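Mll5499 protein (Mesorhizobium loti, PDB 3BDE) is of unknown function but forms a homodimer of ferredoxin-like subunits of the Dabb (stress-responsive alpha/beta barrel) family. Local coordinates at residues Lys39-Asp44 / Pro103-Phe108. Sequence-based numbering, arbitrary orientation. Where two conformers were deposited one is given.
Sequences KRFLVD and PEVEKF. With EDO (1,2-ethanediol), chain G.
Phe-41 reaches from helix 36-50 to the junction where helix 91-104 gives way to strand 105-115, where it meets Val-105 and Glu-104. With CG anti to the backbone N (chi1 178°), the ring extends toward 103-108, and CZ of Phe-41 lies 3.9 Å from CG2 of Val-105. This is the close, buried part: Leu-29 touches both side chains, while Phe-74 and Trp-101 also pack on the phenyl. Glu-104 runs past Phe-41 in the opposite direction, its chain extended beyond CG, and sets OE1 of Glu-104 at the ring edge, 3.5 Å from CD2 of Phe-41 and near the ring plane; carboxylate and ring planes stand 74° apart. In this ferredoxin-like fold both helices lie on one face of the antiparallel sheet, and Phe-41 packs between helix 91-104 and strands 21-29 and 72-78. An alanine here would probably open a gap beside Val-105 and Leu-29 and take away the hydrocarbon edge against which the Glu-104 carboxylate rests. That carboxylate is held from elsewhere, OE1 by a hydrogen bond with His-31 and OE2 by a salt bridge to Arg-100, which also pairs with Asp-44. The solvent side is looser: exposed Arg-40 makes no contact with 103-108, and NH2 of Arg-40 gives a weak hydrogen bond to O1 of an ethanediol, 3.4 Å away and probably left from crystallisation.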
# COMPACT_ATOMS: atom_id res chain seq x y z
N LYS A 39 5.78 9.98 -18.24
CA LYS A 39 4.37 9.99 -18.69
C LYS A 39 4.04 8.72 -19.50
O LYS A 39 3.06 8.05 -19.25
CB LYS A 39 4.10 11.22 -19.59
CG LYS A 39 2.64 11.42 -20.05
CD LYS A 39 2.51 12.20 -21.37
CE LYS A 39 3.03 11.41 -22.61
NZ LYS A 39 2.46 10.02 -22.75
N ARG A 40 4.89 8.43 -20.48
CA ARG A 40 4.72 7.28 -21.37
C ARG A 40 4.74 5.94 -20.64
O ARG A 40 3.93 5.05 -20.96
CB ARG A 40 5.79 7.37 -22.45
CG ARG A 40 5.70 6.48 -23.64
CD ARG A 40 6.23 7.26 -24.85
NE ARG A 40 7.56 7.80 -24.55
CZ ARG A 40 8.04 9.02 -24.84
NH1 ARG A 40 7.30 9.98 -25.42
NH2 ARG A 40 9.29 9.31 -24.48
N PHE A 41 5.63 5.78 -19.65
CA PHE A 41 5.67 4.55 -18.84
C PHE A 41 4.32 4.37 -18.11
O PHE A 41 3.72 3.29 -18.16
CB PHE A 41 6.83 4.57 -17.82
CG PHE A 41 6.88 3.36 -16.94
CD1 PHE A 41 6.14 3.32 -15.74
CD2 PHE A 41 7.62 2.25 -17.31
CE1 PHE A 41 6.15 2.19 -14.93
CE2 PHE A 41 7.65 1.11 -16.51
CZ PHE A 41 6.92 1.06 -15.32
N LEU A 42 3.85 5.43 -17.46
CA LEU A 42 2.60 5.40 -16.70
C LEU A 42 1.34 5.15 -17.59
O LEU A 42 0.49 4.27 -17.30
CB LEU A 42 2.46 6.71 -15.91
CG LEU A 42 3.53 6.97 -14.85
CD1 LEU A 42 3.39 8.37 -14.29
CD2 LEU A 42 3.47 5.90 -13.72
N VAL A 43 1.27 5.88 -18.70
CA VAL A 43 0.17 5.77 -19.68
C VAL A 43 0.13 4.36 -20.28
O VAL A 43 -0.91 3.72 -20.25
CB VAL A 43 0.24 6.89 -20.75
CG1 VAL A 43 -0.82 6.72 -21.82
CG2 VAL A 43 0.10 8.25 -20.07
N ASP A 44 1.29 3.86 -20.71
CA ASP A 44 1.37 2.51 -21.30
C ASP A 44 1.12 1.38 -20.30
O ASP A 44 0.45 0.40 -20.64
CB ASP A 44 2.70 2.30 -22.02
CG ASP A 44 2.91 3.29 -23.19
OD1 ASP A 44 1.96 3.95 -23.65
OD2 ASP A 44 4.06 3.43 -23.63
N PRO A 103 13.97 -2.48 -17.65
CA PRO A 103 14.80 -1.37 -18.16
C PRO A 103 14.55 0.03 -17.58
O PRO A 103 15.49 0.82 -17.53
CB PRO A 103 14.51 -1.35 -19.67
CG PRO A 103 13.85 -2.65 -19.95
CD PRO A 103 13.13 -3.04 -18.73
N GLU A 104 13.33 0.34 -17.15
CA GLU A 104 12.97 1.72 -16.78
C GLU A 104 12.79 1.99 -15.29
O GLU A 104 12.82 3.15 -14.89
CB GLU A 104 11.71 2.14 -17.52
CG GLU A 104 11.80 2.04 -19.05
CD GLU A 104 10.54 2.50 -19.75
OE1 GLU A 104 10.04 3.59 -19.41
OE2 GLU A 104 10.07 1.78 -20.66
N VAL A 105 12.59 0.95 -14.49
CA VAL A 105 12.40 1.12 -13.05
C VAL A 105 13.76 1.13 -12.30
O VAL A 105 14.58 0.21 -12.45
CB VAL A 105 11.42 0.07 -12.46
CG1 VAL A 105 11.39 0.15 -10.91
CG2 VAL A 105 10.04 0.29 -13.05
N GLU A 106 13.98 2.17 -11.51
CA GLU A 106 15.20 2.32 -10.71
C GLU A 106 15.16 1.40 -9.50
O GLU A 106 16.14 0.71 -9.21
CB GLU A 106 15.36 3.79 -10.25
CG GLU A 106 16.57 4.10 -9.32
CD GLU A 106 17.91 3.72 -9.93
OE1 GLU A 106 18.06 3.83 -11.17
OE2 GLU A 106 18.82 3.34 -9.17
N LYS A 107 14.05 1.45 -8.77
CA LYS A 107 13.86 0.65 -7.56
C LYS A 107 12.39 0.50 -7.22
O LYS A 107 11.55 1.33 -7.62
CB LYS A 107 14.56 1.32 -6.37
CG LYS A 107 14.22 2.80 -6.22
CD LYS A 107 14.76 3.38 -4.94
CE LYS A 107 14.75 4.88 -5.02
NZ LYS A 107 14.99 5.44 -3.68
N PHE A 108 12.08 -0.55 -6.46
CA PHE A 108 10.69 -0.82 -6.09
C PHE A 108 10.55 -1.74 -4.89
O PHE A 108 11.51 -2.39 -4.46
CB PHE A 108 9.91 -1.39 -7.31
CG PHE A 108 10.26 -2.82 -7.65
CD1 PHE A 108 11.35 -3.11 -8.49
CD2 PHE A 108 9.49 -3.89 -7.19
CE1 PHE A 108 11.69 -4.45 -8.81
CE2 PHE A 108 9.83 -5.24 -7.53
CZ PHE A 108 10.91 -5.51 -8.32
C1 EDO G . 11.27 12.27 -24.75
O1 EDO G . 10.21 12.39 -25.72
C2 EDO G . 12.27 13.43 -24.78
O2 EDO G . 11.65 14.67 -25.16